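Local coordinates for phosphoribosylaminoimidazole-succinocarboxamide synthase (Ehrlichia chaffeensis str. Arkansas, PDB 3KRE), which catalyses the ATP-dependent joining of L-aspartate to 5-amino-1-(5-phospho-D-ribosyl)imidazole-4-carboxylate, giving SAICAR in the de novo purine pathway, at residues P151-E155 against G156-S160; N116-A119 against G120-K124; F126-A129 against D130-F134; D216-P220 against D221-L225. All blocks are in the same frame, centred on the assembly; numbering follows the deposited sequence. Where two conformers were deposited one is given.

Interaction 1: P151-E155 against G156-S160; sequences PMVSE and GHILS
V153 and H157 make the main apolar contact: CG1 of V153 sits over one face of the imidazole, 3.7 Å from the ring centroid and only 4° off the ring normal, a CH-pi contact aimed at the middle of the ring. H157 swings its ring under the valine because CG stands anti to the backbone N (chi1 -172°). The other valine branch goes elsewhere: V153 CG2 packs against CG1 of I158 at 3.8 Å, the two side chains crossing at about a right angle. One valine thus touches two neighbouring residues of the helix, a branch for each.

The polar contacts belong to an N-cap. S154 stands just before helix 155-160, and its OG accepts from H157 N at 3.1 Å. A chi1 of 69° folds the hydroxyl back between the serine's own N and carbonyl carbon, where it faces this first-turn N-H. The first helical backbone bonds follow: I158 N to S154 O at 3.1 Å and L159 N to E155 O at 2.9 Å. A second bond, from H157 N to S154 O, is weak.

Around these contacts, the H157 ring is stacked with F161 and meets W163, while V153 is backbone-bonded to F141 in strand 133-143. I158 rests on F141 too, which sets this helix start against the edge of the sheet where strand 152-153 pairs with strand 133-143. E155 directs its extended chain to K173 of helix 166-189, making a salt bridge through OE2.

Interaction 2: N116-A119 against G120-K124; sequences NLAA and GNFSK
The turn that carries the chain from strand 110-115 into helix 120-126 is closed by A118 and A119 meeting F122 and S123. The carbonyl of A119 does most of the backbone work. S123 N reaches A119 O at 3.2 Å along a nearly straight N-H (170°), yet it arrives from above the carbonyl plane, 64° out of it, so the bond does not follow a lone pair. F122 N comes equally near A119 O but bonds only weakly. Next to this carbonyl, G120 takes a positive phi, the kink that turns the chain into the helix.

Side chains fill in underneath. The CB of A118 lies 3.9 Å from CD2 of F122, approaching the ring obliquely, and 3.6 Å from OG of S123. F122 has CG anti to the backbone N (chi1 -177°), which directs the ring back beneath A118. On the outer side of the turn, K124 NZ donates to N121 OD1 at 2.8 Å, a bridge within the helix. A119 packs outward on R224 and on strand 192-204.

S123 OG is 3.1 Å from A119 N, but the angle there is too poor for a bond. The hydroxyl instead pairs with the carboxylate of D130, so that, packed beside the alanines, it still has a polar partner, and the first helical turn is tied to the loop that follows the helix.

Interaction 3: F126-A129 against D130-F134; sequences FQIA and DGTPF
T132, which reaches back to I128 and A129, also lays its carbonyl O over one face of the F134 ring, 4.1 Å above the plane and offset toward the rim. F122 links the F134 and F126 rings, meeting the first edge-to-face and the second with the planes at about 50°. The carboxylate of D130 serves partners outside the two segments: OD2 makes a salt bridge with R233, while OD1 is taken up by S123 of the preceding helix.

The loop leaves helix 120-126 through a Schellman motif at Q127 and then makes a type II beta turn from A129 to T132, with G131 at positive phi. T132 N closes the turn on A129 O at 3.1 Å. The threonine hydroxyl takes the same oxygen: T132 OG1 donates to A129 O at 2.7 Å, tilted 18° from the carbonyl plane. With OG1 anti to the carbonyl carbon (chi1 -56°), the hydroxyl lies beside its own N-H and the two donors converge. I128 crosses T132 at about a right angle, and I128 CG2 lies 3.4 Å from T132 OG1.

Main-chain and side-chain donors of one residue therefore grip A129 O together. The hydroxyl proton is spent inside the turn, which probably fixes the threonine's rotation just where the chain enters strand 133-143.

Interaction 4: D216-P220 against D221-L225; sequences DEISP and DTCRL
S219 and T222 hold each other through both backbone and side chain, in a tight turn that is also an ST turn and leads into strand 223-227. T222 OG1 accepts from S219 N at 3.0 Å with the N-H at 164°. In return T222 N donates to S219 O at 2.9 Å, coming from above the carbonyl plane, 55° out of it. The ST turn is made by S219 OG, which accepts from D221 N at 3.0 Å; chi1 of 74° tucks the hydroxyl back over its own backbone, facing that N-H. S219 OG also donates to E217 OE1 at 2.5 Å, on the anti side of the carboxylate, and thus links the glutamate to the turn.

Beside these bonds, CG of E217 packs on CG2 of T222 at 3.6 Å. The carboxylates of E217 and D221 are like charges close by, E217 OE1 to D221 OD2 4.5 Å.

Farther out, lysines probably offset these acids: K34 bridges both D216 and E217, K198 bridges D216, and K67 bridges D221, whose other oxygen bonds the hydroxyl of Y250. Such a cluster of acids and lysines in the middle of the molecule is consistent with the substrate cleft expected for this family. T222 is also backbone-bonded to K198 of strand 192-204, and R224 is gripped by D196 and D237. From within the turn, P220 CG reaches to 4.2 Å from L225 CD1, in the strand.

Interactions 2 and 3 form one unit, their centres about 6 Å apart: S123 OG lies 2.6 Å from D130 OD1, and A118 O 2.7 Å from G131 N. Interaction 2 also touches interaction 4, whose centre is about 16 Å away, where A119 CB packs 3.5 Å from R224 CD. Interaction 4 sits nearest the middle of the chain, about 4 Å from its centre. Interaction 1 touches none of the others; strands 133-143 and 152-153, neighbours in the sheet, relate it to interaction 3. No substrate is bound, but a 1,2-ethanediol, probably from the crystallisation liquor, lies about 5 Å from the N121 side chain, and one lies at a similar distance from that of T222.

Interaction 1: P151-E155 against G156-S160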
ATOM      1  N   PRO A 151      -2.709 -12.470  10.713  1.00 12.17           N
ATOM      2  CA  PRO A 151      -1.565 -13.171  11.302  1.00 10.10           C
ATOM      3  C   PRO A 151      -0.361 -13.284  10.343  1.00  9.40           C
ATOM      4  O   PRO A 151      -0.494 -13.538   9.129  1.00  7.72           O
ATOM      5  CB  PRO A 151      -2.113 -14.547  11.602  1.00 10.09           C
ATOM      6  CG  PRO A 151      -3.228 -14.730  10.664  1.00 11.40           C
ATOM      7  CD  PRO A 151      -3.828 -13.373  10.433  1.00 11.86           C
ATOM      8  N   MET A 152       0.820 -13.122  10.916  1.00  8.26           N
ATOM      9  CA  MET A 152       2.037 -13.371  10.165  1.00  8.00           C
ATOM     10  C   MET A 152       2.107 -14.827   9.704  1.00  7.20           C
ATOM     11  O   MET A 152       1.729 -15.750  10.423  1.00  7.21           O
ATOM     12  CB  MET A 152       3.247 -13.069  11.054  1.00  7.47           C
ATOM     13  CG  MET A 152       4.546 -13.041  10.304  1.00  7.79           C
ATOM     14  SD  MET A 152       5.822 -12.520  11.456  1.00 11.74           S
ATOM     15  CE  MET A 152       7.270 -12.557  10.416  1.00 10.07           C
ATOM     16  N   VAL A 153       2.638 -15.018   8.512  1.00  7.01           N
ATOM     17  CA  VAL A 153       2.835 -16.335   7.940  1.00  6.00           C
ATOM     18  C   VAL A 153       4.250 -16.441   7.409  1.00  6.07           C
ATOM     19  O   VAL A 153       4.811 -15.479   6.891  1.00  6.76           O
ATOM     20  CB  VAL A 153       1.838 -16.640   6.790  1.00  5.54           C
ATOM     21  CG1 VAL A 153       0.402 -16.822   7.366  1.00  6.82           C
ATOM     22  CG2 VAL A 153       1.872 -15.561   5.678  1.00  7.01           C
ATOM     23  N   SER A 154       4.801 -17.639   7.524  1.00  6.47           N
ATOM     24  CA  SER A 154       6.073 -17.980   6.881  1.00  5.52           C
ATOM     25  C   SER A 154       5.909 -18.288   5.408  1.00  6.40           C
ATOM     26  O   SER A 154       4.810 -18.534   4.902  1.00  4.41           O
ATOM     27  CB  SER A 154       6.658 -19.206   7.556  1.00  5.49           C
ATOM     28  OG  SER A 154       5.871 -20.345   7.277  1.00  3.60           O
ATOM     29  N   GLU A 155       7.035 -18.337   4.715  1.00  6.10           N
ATOM     30  CA  GLU A 155       7.036 -18.807   3.332  1.00  6.17           C
ATOM     31  C   GLU A 155       6.476 -20.200   3.150  1.00  5.86           C
ATOM     32  O   GLU A 155       5.710 -20.449   2.211  1.00  5.63           O
ATOM     33  CB  GLU A 155       8.459 -18.727   2.761  1.00  6.66           C
ATOM     34  CG  GLU A 155       8.958 -17.296   2.718  1.00  6.73           C
ATOM     35  CD  GLU A 155      10.226 -17.105   1.852  1.00  9.05           C
ATOM     36  OE1 GLU A 155      10.494 -17.961   0.958  1.00 10.95           O
ATOM     37  OE2 GLU A 155      10.935 -16.103   2.102  1.00 10.64           O
ATOM     38  N   GLY A 156       6.845 -21.120   4.042  1.00  4.41           N
ATOM     39  CA  GLY A 156       6.398 -22.480   3.965  1.00  4.10           C
ATOM     40  C   GLY A 156       4.902 -22.592   4.126  1.00  3.95           C
ATOM     41  O   GLY A 156       4.286 -23.446   3.517  1.00  3.41           O
ATOM     42  N   HIS A 157       4.329 -21.690   4.909  1.00  3.71           N
ATOM     43  CA  HIS A 157       2.879 -21.613   5.083  1.00  4.86           C
ATOM     44  C   HIS A 157       2.238 -21.211   3.766  1.00  5.09           C
ATOM     45  O   HIS A 157       1.321 -21.891   3.268  1.00  5.02           O
ATOM     46  CB  HIS A 157       2.554 -20.590   6.151  1.00  4.48           C
ATOM     47  CG  HIS A 157       1.116 -20.554   6.567  1.00  6.47           C
ATOM     48  ND1 HIS A 157       0.727 -20.578   7.892  1.00  7.94           N
ATOM     49  CD2 HIS A 157      -0.025 -20.462   5.840  1.00  8.14           C
ATOM     50  CE1 HIS A 157      -0.590 -20.503   7.958  1.00 10.00           C
ATOM     51  NE2 HIS A 157      -1.070 -20.429   6.728  1.00  7.53           N
ATOM     52  N   ILE A 158       2.748 -20.133   3.192  1.00  5.47           N
ATOM     53  CA  ILE A 158       2.259 -19.646   1.891  1.00  6.54           C
ATOM     54  C   ILE A 158       2.302 -20.770   0.865  1.00  6.89           C
ATOM     55  O   ILE A 158       1.341 -20.990   0.157  1.00  8.45           O
ATOM     56  CB  ILE A 158       3.064 -18.411   1.429  1.00  6.80           C
ATOM     57  CG1 ILE A 158       2.784 -17.211   2.339  1.00  6.71           C
ATOM     58  CG2 ILE A 158       2.787 -18.091  -0.072  1.00  7.92           C
ATOM     59  CD1 ILE A 158       3.854 -16.076   2.239  1.00  8.34           C
ATOM     60  N   LEU A 159       3.407 -21.511   0.822  1.00  7.86           N
ATOM     61  CA  LEU A 159       3.568 -22.569  -0.160  1.00  8.64           C
ATOM     62  C   LEU A 159       2.676 -23.771   0.130  1.00  8.41           C
ATOM     63  O   LEU A 159       2.100 -24.361  -0.790  1.00  9.01           O
ATOM     64  CB  LEU A 159       5.033 -23.023  -0.228  1.00  8.77           C
ATOM     65  CG  LEU A 159       6.057 -22.026  -0.762  1.00 10.44           C
ATOM     66  CD1 LEU A 159       7.453 -22.626  -0.664  1.00 12.14           C
ATOM     67  CD2 LEU A 159       5.736 -21.608  -2.192  1.00 12.46           C
ATOM     68  N   SER A 160       2.568 -24.139   1.398  1.00  8.38           N
ATOM     69  CA  SER A 160       1.746 -25.299   1.798  1.00  9.24           C
ATOM     70  C   SER A 160       0.288 -25.065   1.480  1.00  9.52           C
ATOM     71  O   SER A 160      -0.405 -25.958   0.981  1.00 10.39           O
ATOM     72  CB  SER A 160       1.872 -25.579   3.299  1.00  9.40           C
ATOM     73  OG  SER A 160       1.234 -26.797   3.640  1.00  7.75           O
TER

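Interaction 2: N116-A119 against G120-K124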
ATOM      1  N   ASN A 116      12.350  -0.684   5.983  1.00  5.05           N
ATOM      2  CA  ASN A 116      13.661  -0.070   5.903  1.00  5.84           C
ATOM      3  C   ASN A 116      14.191   0.376   7.258  1.00  6.00           C
ATOM      4  O   ASN A 116      15.378   0.271   7.518  1.00  6.90           O
ATOM      5  CB  ASN A 116      13.651   1.086   4.908  1.00  5.81           C
ATOM      6  CG  ASN A 116      13.364   0.615   3.499  1.00  5.82           C
ATOM      7  OD1 ASN A 116      14.005  -0.308   3.025  1.00  6.74           O
ATOM      8  ND2 ASN A 116      12.392   1.224   2.844  1.00  5.11           N
ATOM      9  N   LEU A 117      13.314   0.923   8.079  1.00  6.52           N
ATOM     10  CA  LEU A 117      13.592   1.214   9.475  1.00  6.96           C
ATOM     11  C   LEU A 117      12.552   0.498  10.329  1.00  7.14           C
ATOM     12  O   LEU A 117      11.482   0.137   9.861  1.00  6.33           O
ATOM     13  CB  LEU A 117      13.512   2.708   9.748  1.00  7.73           C
ATOM     14  CG  LEU A 117      14.118   3.717   8.764  1.00  8.72           C
ATOM     15  CD1 LEU A 117      13.856   5.155   9.349  1.00 12.12           C
ATOM     16  CD2 LEU A 117      15.596   3.480   8.518  1.00 10.77           C
ATOM     17  N   ALA A 118      12.878   0.308  11.600  1.00  6.98           N
ATOM     18  CA  ALA A 118      11.942  -0.255  12.558  1.00  7.37           C
ATOM     19  C   ALA A 118      10.833   0.734  12.861  1.00  8.61           C
ATOM     20  O   ALA A 118      11.103   1.903  13.119  1.00  9.62           O
ATOM     21  CB  ALA A 118      12.647  -0.574  13.865  1.00  7.58           C
ATOM     22  N   ALA A 119       9.596   0.253  12.847  1.00  8.90           N
ATOM     23  CA  ALA A 119       8.460   1.082  13.234  1.00  9.45           C
ATOM     24  C   ALA A 119       7.299   0.192  13.631  1.00  9.70           C
ATOM     25  O   ALA A 119       7.364  -1.037  13.497  1.00  8.59           O
ATOM     26  CB  ALA A 119       8.081   2.048  12.098  1.00  8.33           C
ATOM     27  N   GLY A 120       6.237   0.801  14.154  1.00  9.10           N
ATOM     28  CA  GLY A 120       4.993   0.083  14.398  1.00  9.91           C
ATOM     29  C   GLY A 120       5.135  -1.111  15.329  1.00 10.00           C
ATOM     30  O   GLY A 120       5.816  -1.043  16.344  1.00 10.18           O
ATOM     31  N   ASN A 121       4.497  -2.210  14.952  1.00 10.28           N
ATOM     32  CA  ASN A 121       4.470  -3.420  15.761  1.00 10.81           C
ATOM     33  C   ASN A 121       5.812  -4.169  15.719  1.00 10.24           C
ATOM     34  O   ASN A 121       6.109  -4.952  16.615  1.00 10.44           O
ATOM     35  CB  ASN A 121       3.351  -4.327  15.263  1.00 12.28           C
ATOM     36  CG  ASN A 121       1.948  -3.819  15.671  1.00 15.74           C
ATOM     37  OD1 ASN A 121       1.806  -3.048  16.604  1.00 20.71           O
ATOM     38  ND2 ASN A 121       0.926  -4.273  14.962  1.00 20.49           N
ATOM     39  N   PHE A 122       6.614  -3.922  14.684  1.00  8.93           N
ATOM     40  CA  PHE A 122       7.961  -4.481  14.610  1.00  9.29           C
ATOM     41  C   PHE A 122       8.769  -3.941  15.782  1.00  9.62           C
ATOM     42  O   PHE A 122       9.359  -4.703  16.546  1.00  8.64           O
ATOM     43  CB  PHE A 122       8.642  -4.140  13.269  1.00  9.49           C
ATOM     44  CG  PHE A 122       9.996  -4.749  13.114  1.00  9.72           C
ATOM     45  CD1 PHE A 122      10.177  -5.927  12.381  1.00 10.98           C
ATOM     46  CD2 PHE A 122      11.096  -4.176  13.721  1.00 11.20           C
ATOM     47  CE1 PHE A 122      11.423  -6.499  12.266  1.00  9.47           C
ATOM     48  CE2 PHE A 122      12.336  -4.755  13.637  1.00  9.29           C
ATOM     49  CZ  PHE A 122      12.504  -5.918  12.881  1.00  8.47           C
ATOM     50  N   SER A 123       8.803  -2.615  15.915  1.00 10.58           N
ATOM     51  CA  SER A 123       9.521  -1.984  17.034  1.00 11.30           C
ATOM     52  C   SER A 123       9.058  -2.525  18.346  1.00 11.76           C
ATOM     53  O   SER A 123       9.886  -2.812  19.213  1.00 11.72           O
ATOM     54  CB  SER A 123       9.260  -0.495  17.072  1.00 11.61           C
ATOM     55  OG  SER A 123       9.745   0.088  15.915  1.00 11.34           O
ATOM     56  N   LYS A 124       7.736  -2.656  18.488  1.00 12.24           N
ATOM     57  CA  LYS A 124       7.164  -3.066  19.770  1.00 13.48           C
ATOM     58  C   LYS A 124       7.564  -4.505  20.102  1.00 12.31           C
ATOM     59  O   LYS A 124       8.009  -4.773  21.204  1.00 12.30           O
ATOM     60  CB  LYS A 124       5.638  -2.924  19.817  1.00 13.74           C
ATOM     61  CG  LYS A 124       5.094  -1.470  19.799  1.00 18.82           C
ATOM     62  CD  LYS A 124       3.533  -1.470  19.716  1.00 23.30           C
ATOM     63  CE  LYS A 124       2.937  -0.261  18.962  1.00 26.35           C
ATOM     64  NZ  LYS A 124       2.531  -0.510  17.500  1.00 28.54           N
TER

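Interaction 3: F126-A129 against D130-F134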
ATOM      1  N   PHE A 126      10.029  -6.520  19.015  1.00  8.88           N
ATOM      2  CA  PHE A 126      11.457  -6.772  19.159  1.00  9.88           C
ATOM      3  C   PHE A 126      12.123  -5.789  20.126  1.00 10.06           C
ATOM      4  O   PHE A 126      13.326  -5.888  20.366  1.00  9.83           O
ATOM      5  CB  PHE A 126      12.158  -6.750  17.786  1.00  9.28           C
ATOM      6  CG  PHE A 126      11.695  -7.847  16.874  1.00  9.07           C
ATOM      7  CD1 PHE A 126      11.982  -9.154  17.160  1.00  9.26           C
ATOM      8  CD2 PHE A 126      10.897  -7.570  15.762  1.00  8.08           C
ATOM      9  CE1 PHE A 126      11.534 -10.191  16.338  1.00  6.96           C
ATOM     10  CE2 PHE A 126      10.426  -8.589  14.946  1.00  5.41           C
ATOM     11  CZ  PHE A 126      10.757  -9.911  15.230  1.00  7.28           C
ATOM     12  N   GLN A 127      11.322  -4.871  20.668  1.00 10.57           N
ATOM     13  CA  GLN A 127      11.795  -3.800  21.558  0.50 11.21           C
ATOM     14  C   GLN A 127      13.039  -3.119  20.972  1.00 11.48           C
ATOM     15  O   GLN A 127      14.107  -3.006  21.587  1.00 12.05           O
ATOM     16  CB  GLN A 127      11.978  -4.322  22.984  0.50 11.16           C
ATOM     17  CG  GLN A 127      10.643  -4.610  23.679  0.50 11.09           C
ATOM     18  CD  GLN A 127       9.890  -3.346  24.092  0.50 12.23           C
ATOM     19  OE1 GLN A 127      10.233  -2.714  25.094  0.50 12.97           O
ATOM     20  NE2 GLN A 127       8.843  -2.996  23.348  0.50 10.12           N
ATOM     21  N   ILE A 128      12.870  -2.669  19.730  1.00 11.84           N
ATOM     22  CA  ILE A 128      13.872  -1.930  18.966  1.00 12.48           C
ATOM     23  C   ILE A 128      13.249  -0.544  18.732  1.00 13.43           C
ATOM     24  O   ILE A 128      12.080  -0.445  18.393  1.00 14.37           O
ATOM     25  CB  ILE A 128      14.168  -2.661  17.632  1.00 12.96           C
ATOM     26  CG1 ILE A 128      15.058  -3.884  17.866  1.00 14.13           C
ATOM     27  CG2 ILE A 128      14.803  -1.757  16.593  1.00 13.46           C
ATOM     28  CD1 ILE A 128      15.125  -4.789  16.628  1.00 15.56           C
ATOM     29  N   ALA A 129      14.017   0.517  18.943  1.00 13.27           N
ATOM     30  CA  ALA A 129      13.501   1.874  18.869  1.00 13.11           C
ATOM     31  C   ALA A 129      12.976   2.216  17.457  1.00 12.68           C
ATOM     32  O   ALA A 129      13.619   1.872  16.468  1.00 12.76           O
ATOM     33  CB  ALA A 129      14.608   2.855  19.299  1.00 13.23           C
ATOM     34  N   ASP A 130      11.807   2.848  17.372  1.00 12.66           N
ATOM     35  CA  ASP A 130      11.327   3.419  16.100  1.00 13.06           C
ATOM     36  C   ASP A 130      12.448   4.198  15.395  1.00 12.19           C
ATOM     37  O   ASP A 130      13.129   5.055  16.014  1.00 12.15           O
ATOM     38  CB  ASP A 130      10.149   4.378  16.320  1.00 13.75           C
ATOM     39  CG  ASP A 130       8.813   3.687  16.499  1.00 15.57           C
ATOM     40  OD1 ASP A 130       8.690   2.441  16.439  1.00 16.60           O
ATOM     41  OD2 ASP A 130       7.833   4.423  16.697  1.00 17.45           O
ATOM     42  N   GLY A 131      12.644   3.918  14.115  1.00 11.59           N
ATOM     43  CA  GLY A 131      13.659   4.613  13.319  1.00 11.45           C
ATOM     44  C   GLY A 131      15.014   3.931  13.251  1.00 12.01           C
ATOM     45  O   GLY A 131      15.892   4.375  12.523  1.00 12.66           O
ATOM     46  N   THR A 132      15.190   2.830  13.971  1.00 11.64           N
ATOM     47  CA  THR A 132      16.405   2.064  13.849  1.00 11.81           C
ATOM     48  C   THR A 132      16.505   1.553  12.413  1.00 12.14           C
ATOM     49  O   THR A 132      15.607   0.848  11.959  1.00 10.58           O
ATOM     50  CB  THR A 132      16.424   0.874  14.809  1.00 12.07           C
ATOM     51  OG1 THR A 132      16.228   1.345  16.155  1.00 12.91           O
ATOM     52  CG2 THR A 132      17.756   0.127  14.699  1.00 13.10           C
ATOM     53  N   PRO A 133      17.598   1.904  11.714  1.00 13.08           N
ATOM     54  CA  PRO A 133      17.797   1.443  10.346  1.00 13.55           C
ATOM     55  C   PRO A 133      18.287   0.003  10.278  1.00 13.15           C
ATOM     56  O   PRO A 133      19.044  -0.463  11.142  1.00 13.19           O
ATOM     57  CB  PRO A 133      18.875   2.403   9.816  1.00 14.15           C
ATOM     58  CG  PRO A 133      19.704   2.696  11.025  1.00 14.45           C
ATOM     59  CD  PRO A 133      18.745   2.725  12.189  1.00 13.73           C
ATOM     60  N   PHE A 134      17.839  -0.704   9.251  1.00 11.74           N
ATOM     61  CA  PHE A 134      18.291  -2.050   9.018  1.00 12.31           C
ATOM     62  C   PHE A 134      19.411  -2.023   7.994  1.00 13.05           C
ATOM     63  O   PHE A 134      19.477  -1.120   7.136  1.00 12.58           O
ATOM     64  CB  PHE A 134      17.147  -2.913   8.506  1.00 11.36           C
ATOM     65  CG  PHE A 134      15.945  -2.926   9.412  1.00 10.82           C
ATOM     66  CD1 PHE A 134      16.087  -3.176  10.771  1.00 10.79           C
ATOM     67  CD2 PHE A 134      14.669  -2.745   8.898  1.00 10.37           C
ATOM     68  CE1 PHE A 134      14.990  -3.216  11.605  1.00  8.96           C
ATOM     69  CE2 PHE A 134      13.586  -2.794   9.720  1.00  9.82           C
ATOM     70  CZ  PHE A 134      13.741  -3.015  11.080  1.00 10.35           C
TER

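Interaction 4: D216-P220 against D221-L225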
ATOM      1  N   ASP A 216      -4.332  -2.993  -4.788  1.00  6.28           N
ATOM      2  CA  ASP A 216      -4.618  -2.114  -3.647  1.00  7.43           C
ATOM      3  C   ASP A 216      -4.119  -0.691  -3.905  1.00  7.14           C
ATOM      4  O   ASP A 216      -4.401  -0.164  -4.975  1.00  8.22           O
ATOM      5  CB  ASP A 216      -4.084  -2.689  -2.342  1.00  6.98           C
ATOM      6  CG  ASP A 216      -4.740  -2.044  -1.127  1.00  8.68           C
ATOM      7  OD1 ASP A 216      -5.964  -2.094  -1.054  1.00 10.26           O
ATOM      8  OD2 ASP A 216      -4.055  -1.397  -0.313  1.00  7.19           O
ATOM      9  N   GLU A 217      -3.413  -0.061  -2.962  1.00  7.02           N
ATOM     10  CA  GLU A 217      -2.979   1.309  -3.148  1.00  6.13           C
ATOM     11  C   GLU A 217      -1.584   1.490  -2.613  1.00  7.10           C
ATOM     12  O   GLU A 217      -1.108   0.700  -1.772  1.00  7.82           O
ATOM     13  CB  GLU A 217      -3.919   2.268  -2.428  1.00  7.01           C
ATOM     14  CG  GLU A 217      -3.920   2.083  -0.919  1.00  7.74           C
ATOM     15  CD  GLU A 217      -4.932   2.979  -0.230  1.00 10.64           C
ATOM     16  OE1 GLU A 217      -4.654   4.182  -0.022  1.00  9.76           O
ATOM     17  OE2 GLU A 217      -6.018   2.480   0.076  1.00 12.36           O
ATOM     18  N   ILE A 218      -0.941   2.547  -3.081  1.00  6.19           N
ATOM     19  CA  ILE A 218       0.327   2.972  -2.532  1.00  6.33           C
ATOM     20  C   ILE A 218       0.114   4.402  -2.105  1.00  5.57           C
ATOM     21  O   ILE A 218       0.067   5.307  -2.923  1.00  5.60           O
ATOM     22  CB  ILE A 218       1.460   2.899  -3.557  1.00  6.85           C
ATOM     23  CG1 ILE A 218       1.530   1.484  -4.171  1.00  9.25           C
ATOM     24  CG2 ILE A 218       2.802   3.321  -2.895  1.00  7.51           C
ATOM     25  CD1 ILE A 218       2.260   1.524  -5.504  1.00 13.97           C
ATOM     26  N   SER A 219      -0.013   4.603  -0.801  1.00  5.06           N
ATOM     27  CA  SER A 219      -0.377   5.917  -0.303  1.00  5.00           C
ATOM     28  C   SER A 219       0.103   6.077   1.137  1.00  5.01           C
ATOM     29  O   SER A 219       0.648   5.128   1.711  1.00  6.25           O
ATOM     30  CB  SER A 219      -1.904   6.059  -0.355  1.00  5.69           C
ATOM     31  OG  SER A 219      -2.507   5.297   0.688  1.00  5.06           O
ATOM     32  N   PRO A 220      -0.169   7.248   1.745  1.00  4.53           N
ATOM     33  CA  PRO A 220       0.131   7.392   3.171  1.00  3.89           C
ATOM     34  C   PRO A 220      -0.712   6.488   4.088  1.00  4.21           C
ATOM     35  O   PRO A 220      -0.402   6.363   5.251  1.00  5.41           O
ATOM     36  CB  PRO A 220      -0.062   8.889   3.422  1.00  4.83           C
ATOM     37  CG  PRO A 220       0.032   9.525   2.073  1.00  3.33           C
ATOM     38  CD  PRO A 220      -0.513   8.546   1.129  1.00  5.37           C
ATOM     39  N   ASP A 221      -1.748   5.809   3.561  1.00  4.34           N
ATOM     40  CA  ASP A 221      -2.435   4.778   4.340  1.00  5.38           C
ATOM     41  C   ASP A 221      -1.631   3.468   4.390  1.00  6.31           C
ATOM     42  O   ASP A 221      -1.901   2.615   5.248  1.00  7.10           O
ATOM     43  CB  ASP A 221      -3.812   4.461   3.751  1.00  5.46           C
ATOM     44  CG  ASP A 221      -4.895   5.339   4.295  1.00  6.71           C
ATOM     45  OD1 ASP A 221      -4.611   6.411   4.889  1.00  8.84           O
ATOM     46  OD2 ASP A 221      -6.057   4.899   4.185  1.00 10.00           O
ATOM     47  N   THR A 222      -0.712   3.280   3.438  1.00  6.41           N
ATOM     48  CA  THR A 222      -0.005   1.992   3.303  1.00  6.73           C
ATOM     49  C   THR A 222       1.540   2.111   3.365  1.00  6.45           C
ATOM     50  O   THR A 222       2.213   1.097   3.266  1.00  6.73           O
ATOM     51  CB  THR A 222      -0.406   1.275   1.975  1.00  6.57           C
ATOM     52  OG1 THR A 222       0.029   2.064   0.861  1.00  6.64           O
ATOM     53  CG2 THR A 222      -1.973   1.000   1.928  1.00  6.28           C
ATOM     54  N   CYS A 223       2.073   3.331   3.505  1.00  6.42           N
ATOM     55  CA  CYS A 223       3.516   3.590   3.597  1.00  7.47           C
ATOM     56  C   CYS A 223       3.766   4.474   4.804  1.00  7.30           C
ATOM     57  O   CYS A 223       3.065   5.479   4.993  1.00  8.97           O
ATOM     58  CB  CYS A 223       4.056   4.350   2.374  1.00  7.20           C
ATOM     59  SG  CYS A 223       3.683   3.635   0.791  1.00  7.13           S
ATOM     60  N   ARG A 224       4.762   4.130   5.611  1.00  6.58           N
ATOM     61  CA  ARG A 224       5.234   5.077   6.629  1.00  6.79           C
ATOM     62  C   ARG A 224       6.237   5.986   5.940  1.00  6.79           C
ATOM     63  O   ARG A 224       7.159   5.506   5.236  1.00  5.97           O
ATOM     64  CB  ARG A 224       5.893   4.401   7.814  1.00  6.16           C
ATOM     65  CG  ARG A 224       4.908   3.777   8.760  1.00  6.56           C
ATOM     66  CD  ARG A 224       5.564   3.328  10.056  1.00  4.43           C
ATOM     67  NE  ARG A 224       4.532   2.922  10.966  1.00  6.64           N
ATOM     68  CZ  ARG A 224       4.022   1.705  11.104  1.00  7.68           C
ATOM     69  NH1 ARG A 224       4.493   0.666  10.426  1.00  6.68           N
ATOM     70  NH2 ARG A 224       2.988   1.532  11.930  1.00 10.06           N
ATOM     71  N   LEU A 225       6.031   7.289   6.133  1.00  6.08           N
ATOM     72  CA  LEU A 225       6.727   8.338   5.346  1.00  5.68           C
ATOM     73  C   LEU A 225       7.145   9.410   6.309  1.00  5.95           C
ATOM     74  O   LEU A 225       6.297  10.040   6.917  1.00  5.05           O
ATOM     75  CB  LEU A 225       5.777   8.941   4.307  1.00  6.29           C
ATOM     76  CG  LEU A 225       5.285   7.993   3.227  1.00  3.95           C
ATOM     77  CD1 LEU A 225       4.134   8.624   2.347  1.00  6.65           C
ATOM     78  CD2 LEU A 225       6.412   7.407   2.324  1.00  3.21           C
TER